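Local coordinates for phage tail sheath protein (Desulfitobacterium hafniense, PDB 3HXL) that probably assembles into the contractile sheath that surrounds the tail tube of a myovirus-like phage, at residues I247-V253 / E311-T315; Q340-V346 / V425-I431. All blocks are in the same frame, centred on the assembly; numbering follows the deposited sequence.

Contact 1 (I247-V253 / E311-T315)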
# COMPACT_ATOMS: atom_id res chain seq x y z
N ILE A 247 -12.25 3.21 -4.84
CA ILE A 247 -12.80 4.06 -3.78
C ILE A 247 -12.39 5.48 -4.13
O ILE A 247 -11.24 5.74 -4.47
CB ILE A 247 -12.23 3.68 -2.39
CG1 ILE A 247 -12.70 2.27 -2.00
CG2 ILE A 247 -12.68 4.70 -1.35
CD1 ILE A 247 -11.94 1.66 -0.82
N SER A 248 -13.34 6.41 -4.06
CA SER A 248 -13.07 7.81 -4.38
C SER A 248 -13.23 8.74 -3.18
O SER A 248 -14.35 9.01 -2.73
CB SER A 248 -14.00 8.28 -5.50
OG SER A 248 -13.73 9.63 -5.87
N VAL A 249 -12.11 9.26 -2.68
CA VAL A 249 -12.11 10.17 -1.54
C VAL A 249 -12.44 11.58 -2.03
O VAL A 249 -11.75 12.11 -2.90
CB VAL A 249 -10.73 10.19 -0.85
CG1 VAL A 249 -10.77 11.07 0.39
CG2 VAL A 249 -10.31 8.77 -0.50
N LYS A 250 -13.49 12.18 -1.47
CA LYS A 250 -13.94 13.51 -1.88
C LYS A 250 -13.24 14.68 -1.19
O LYS A 250 -12.82 15.64 -1.84
CB LYS A 250 -15.45 13.65 -1.65
CG LYS A 250 -16.08 14.91 -2.26
CD LYS A 250 -17.58 14.97 -1.98
CE LYS A 250 -18.25 16.16 -2.69
NZ LYS A 250 -18.16 16.04 -4.18
N ASN A 251 -13.12 14.59 0.13
CA ASN A 251 -12.48 15.66 0.89
C ASN A 251 -11.29 15.20 1.73
O ASN A 251 -10.95 14.01 1.76
CB ASN A 251 -13.52 16.40 1.77
CG ASN A 251 -14.18 15.51 2.81
OD1 ASN A 251 -14.11 14.28 2.73
ND2 ASN A 251 -14.84 16.13 3.78
N GLY A 252 -10.66 16.15 2.40
CA GLY A 252 -9.52 15.85 3.23
C GLY A 252 -9.84 16.11 4.69
O GLY A 252 -11.01 16.25 5.07
N VAL A 253 -8.80 16.22 5.50
CA VAL A 253 -9.00 16.44 6.92
C VAL A 253 -8.00 17.42 7.49
O VAL A 253 -7.05 17.84 6.82
CB VAL A 253 -8.87 15.11 7.68
CG1 VAL A 253 -9.93 14.13 7.21
CG2 VAL A 253 -7.48 14.52 7.46
N GLU A 311 -19.31 8.56 -3.39
CA GLU A 311 -18.13 9.18 -2.82
C GLU A 311 -17.82 8.83 -1.37
O GLU A 311 -18.72 8.76 -0.52
CB GLU A 311 -18.24 10.69 -2.97
CG GLU A 311 -18.47 11.11 -4.42
CD GLU A 311 -18.20 12.58 -4.64
OE1 GLU A 311 -19.16 13.39 -4.53
OE2 GLU A 311 -17.04 12.92 -4.92
N PHE A 312 -16.53 8.61 -1.11
CA PHE A 312 -16.02 8.30 0.22
C PHE A 312 -15.64 9.68 0.79
O PHE A 312 -14.78 10.36 0.24
CB PHE A 312 -14.79 7.39 0.09
CG PHE A 312 -14.25 6.86 1.40
CD1 PHE A 312 -13.58 7.70 2.28
CD2 PHE A 312 -14.43 5.52 1.75
CE1 PHE A 312 -13.09 7.22 3.50
CE2 PHE A 312 -13.94 5.03 2.96
CZ PHE A 312 -13.28 5.88 3.84
N LEU A 313 -16.30 10.10 1.87
CA LEU A 313 -16.04 11.41 2.44
C LEU A 313 -16.04 11.42 3.97
O LEU A 313 -16.63 10.55 4.61
CB LEU A 313 -17.09 12.40 1.94
CG LEU A 313 -18.52 12.06 2.37
CD1 LEU A 313 -18.92 12.93 3.56
CD2 LEU A 313 -19.47 12.29 1.21
N PHE A 314 -15.37 12.43 4.53
CA PHE A 314 -15.28 12.60 5.97
C PHE A 314 -16.25 13.67 6.43
O PHE A 314 -16.50 14.65 5.72
CB PHE A 314 -13.85 13.01 6.36
CG PHE A 314 -12.81 12.02 5.95
CD1 PHE A 314 -12.59 10.88 6.72
CD2 PHE A 314 -12.07 12.21 4.79
CE1 PHE A 314 -11.66 9.93 6.33
CE2 PHE A 314 -11.13 11.26 4.39
CZ PHE A 314 -10.92 10.12 5.16
N THR A 315 -16.79 13.49 7.63
CA THR A 315 -17.71 14.45 8.22
C THR A 315 -17.21 14.77 9.62
O THR A 315 -16.82 13.86 10.37
CB THR A 315 -19.15 13.86 8.30
OG1 THR A 315 -19.61 13.56 6.98
CG2 THR A 315 -20.10 14.86 8.96
O HOH W 1 -14.96 11.26 -4.38
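The carbonyl oxygen S248 O takes the backbone N-H of F312 at 2.7 Å, and a water that also donates to E311 OE2 reaches it more weakly. Two residues on, K250 N returns a bond to F312 O at 2.8 Å, so S248 and K250 clasp F312 from both sides of V249 in a single parallel bridge.

Beyond the bridge, N251 turns the O and N of its amide to the backbone N and O of F314: OD1 receives F314 N at 2.9 Å on a lone pair, nearly straight at 176°, while ND2 donates to F314 O at 3.0 Å. With CG between its own N and carbonyl carbon (chi1 62°), the amide reaches F314 and bonds it as a peptide group would; ND2 also donates to P296 O, and the three bonds should fix the amide's rotation. N251 O meets the edge of the F314 ring and, although buried, has no polar partner.

V253 CG1 sits over one face of that ring, 4.0 Å from its centroid, in a CH-pi contact. At the other end, I247 CG2 packs 3.7 Å from F312 CD2; V270 of helix 263-276 touches both phenylalanines. K250 runs straight to CE and then bends at chi4 (63°), passing close by the E311 carboxylate, and NZ closes a salt bridge to OE1 (2.9 Å) from the syn side.

At V249, strand 246-255 has strand 232-236 on one side and, through the single bridge, F312 on the other; farther along it pairs antiparallel with 294-295 in the mixed sheet of the subtilisin-like domain.

Contact 2 (Q340-V346 / V425-I431); sequences QFAKNRV and VDSIEKI
D426, the central residue of an inverse gamma turn, points its carboxylate at R345 and V346 at the start of helix 344-364 in the sheath C-terminal domain. R345 NE forms a long salt bridge to D426 OD1 at 3.3 Å, the guanidinium and carboxylate planes turned 44° apart, while D426 OD2 rests on the V346 methyl CG2. Because D426 is poorly ordered, this pairing is probably loose. K343, at the N-cap position, runs its extended chain past D426 the opposite way, and NZ reaches D426 O from above the carbonyl plane. V425 CG2 lies over one face of the R345 guanidinium, and I431 CD1 packs 4.1 Å from V346 CG1. Next along the loop from D426, S427 OG touches Q340 CB.

From outside the two segments, N280 O accepts a bond from R345 NH1, and L350 of the same helix lies against I431. Within the loop, S427 OG donates to E429 O in the carbonyl plane, bracing the chain that carries E429. Q340, bent at chi2 (-91°), sends NE2 to E429 OE2 at 3.0 Å, arriving from above a carboxylate whose plane is 77° from that of the amide.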
# COMPACT_ATOMS: atom_id res chain seq x y z
N GLN A 340 -25.34 -3.76 -2.21
CA GLN A 340 -24.44 -4.33 -1.22
C GLN A 340 -22.99 -4.28 -1.70
O GLN A 340 -22.07 -4.15 -0.89
CB GLN A 340 -24.84 -5.77 -0.88
CG GLN A 340 -24.97 -6.70 -2.07
CD GLN A 340 -26.39 -6.75 -2.64
OE1 GLN A 340 -27.01 -5.71 -2.88
NE2 GLN A 340 -26.89 -7.96 -2.86
N PHE A 341 -22.78 -4.38 -3.01
CA PHE A 341 -21.43 -4.34 -3.56
C PHE A 341 -20.73 -2.99 -3.39
O PHE A 341 -19.52 -2.88 -3.60
CB PHE A 341 -21.43 -4.74 -5.04
CG PHE A 341 -21.59 -6.22 -5.26
CD1 PHE A 341 -22.86 -6.81 -5.25
CD2 PHE A 341 -20.48 -7.04 -5.43
CE1 PHE A 341 -23.01 -8.19 -5.42
CE2 PHE A 341 -20.63 -8.42 -5.60
CZ PHE A 341 -21.89 -8.99 -5.59
N ALA A 342 -21.48 -1.97 -3.02
CA ALA A 342 -20.91 -0.64 -2.82
C ALA A 342 -20.25 -0.51 -1.45
O ALA A 342 -19.49 0.43 -1.21
CB ALA A 342 -22.00 0.43 -2.98
N LYS A 343 -20.54 -1.45 -0.56
CA LYS A 343 -19.98 -1.44 0.79
C LYS A 343 -18.63 -2.12 0.80
O LYS A 343 -18.50 -3.28 0.41
CB LYS A 343 -20.95 -2.13 1.76
CG LYS A 343 -22.33 -1.47 1.82
CD LYS A 343 -23.31 -2.21 2.73
CE LYS A 343 -24.69 -1.54 2.71
NZ LYS A 343 -25.69 -2.26 3.55
N ASN A 344 -17.61 -1.42 1.27
CA ASN A 344 -16.27 -1.98 1.27
C ASN A 344 -16.09 -3.22 2.14
O ASN A 344 -15.26 -4.08 1.82
CB ASN A 344 -15.25 -0.90 1.60
CG ASN A 344 -15.11 0.09 0.47
OD1 ASN A 344 -15.04 -0.31 -0.69
ND2 ASN A 344 -15.09 1.39 0.79
N ARG A 345 -16.87 -3.34 3.21
CA ARG A 345 -16.77 -4.54 4.04
C ARG A 345 -17.29 -5.73 3.25
O ARG A 345 -16.78 -6.84 3.37
CB ARG A 345 -17.57 -4.39 5.34
CG ARG A 345 -17.70 -5.72 6.08
CD ARG A 345 -18.12 -5.55 7.53
NE ARG A 345 -19.31 -4.74 7.67
CZ ARG A 345 -19.89 -4.45 8.83
NH1 ARG A 345 -19.38 -4.93 9.96
NH2 ARG A 345 -20.98 -3.68 8.86
N VAL A 346 -18.33 -5.51 2.43
CA VAL A 346 -18.87 -6.60 1.62
C VAL A 346 -17.77 -7.03 0.65
O VAL A 346 -17.52 -8.22 0.45
CB VAL A 346 -20.13 -6.16 0.84
CG1 VAL A 346 -20.51 -7.22 -0.20
CG2 VAL A 346 -21.28 -5.96 1.82
N VAL A 425 -22.74 -9.83 6.84
CA VAL A 425 -23.42 -9.22 7.98
C VAL A 425 -24.06 -7.88 7.64
O VAL A 425 -25.16 -7.57 8.09
CB VAL A 425 -22.46 -9.02 9.16
CG1 VAL A 425 -22.12 -10.36 9.78
CG2 VAL A 425 -21.20 -8.32 8.68
N ASP A 426 -23.36 -7.08 6.84
CA ASP A 426 -23.88 -5.77 6.46
C ASP A 426 -24.63 -5.87 5.13
O ASP A 426 -24.32 -5.17 4.17
CB ASP A 426 -22.74 -4.75 6.36
CG ASP A 426 -21.67 -5.16 5.36
OD1 ASP A 426 -21.20 -6.32 5.42
OD2 ASP A 426 -21.29 -4.32 4.52
N SER A 427 -25.63 -6.75 5.10
CA SER A 427 -26.42 -6.97 3.90
C SER A 427 -27.61 -7.87 4.23
O SER A 427 -27.43 -8.95 4.79
CB SER A 427 -25.55 -7.61 2.81
OG SER A 427 -26.28 -7.81 1.61
N ILE A 428 -28.81 -7.43 3.89
CA ILE A 428 -30.01 -8.22 4.16
C ILE A 428 -30.39 -9.06 2.95
O ILE A 428 -31.54 -9.47 2.80
CB ILE A 428 -31.21 -7.32 4.55
CG1 ILE A 428 -31.61 -6.42 3.37
CG2 ILE A 428 -30.87 -6.50 5.78
CD1 ILE A 428 -30.58 -5.38 2.99
N GLU A 429 -29.41 -9.31 2.09
CA GLU A 429 -29.64 -10.10 0.89
C GLU A 429 -28.47 -11.07 0.70
O GLU A 429 -27.31 -10.68 0.79
CB GLU A 429 -29.78 -9.17 -0.31
CG GLU A 429 -30.08 -9.86 -1.62
CD GLU A 429 -30.42 -8.88 -2.72
OE1 GLU A 429 -31.45 -8.18 -2.60
OE2 GLU A 429 -29.65 -8.80 -3.71
N LYS A 430 -28.79 -12.34 0.44
CA LYS A 430 -27.78 -13.38 0.24
C LYS A 430 -27.01 -13.16 -1.05
O LYS A 430 -27.53 -12.57 -2.00
CB LYS A 430 -28.44 -14.76 0.18
CG LYS A 430 -29.73 -14.89 0.97
CD LYS A 430 -30.28 -16.32 0.94
CE LYS A 430 -30.63 -16.78 -0.47
NZ LYS A 430 -31.18 -18.16 -0.45
N ILE A 431 -25.77 -13.63 -1.10
CA ILE A 431 -24.96 -13.50 -2.30
C ILE A 431 -24.60 -14.88 -2.84
O ILE A 431 -24.17 -15.76 -2.09
CB ILE A 431 -23.67 -12.70 -2.02
CG1 ILE A 431 -24.03 -11.25 -1.67
CG2 ILE A 431 -22.75 -12.74 -3.24
CD1 ILE A 431 -22.85 -10.39 -1.29

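How the contacts relate
Contact 1 is almost wholly buried in the subtilisin-like domain, whereas contact 2 is partly exposed in the C-terminal domain that follows it in the chain. The first adds a short parallel partner to a sheet strand, using short backbone bonds and one amide in place of a peptide; the second sets a loop between strands 415-422 and 431-438 against a helix start, with side chains in every bond between its segments. Both include a salt bridge, that of contact 1 being the shorter. Their centres lie about 20 Å apart, yet they meet at N344, whose ND2 is 3.5 Å from I247 CD1. N344 also bonds to D326 and Q232, tying the helix start to the domain of contact 1.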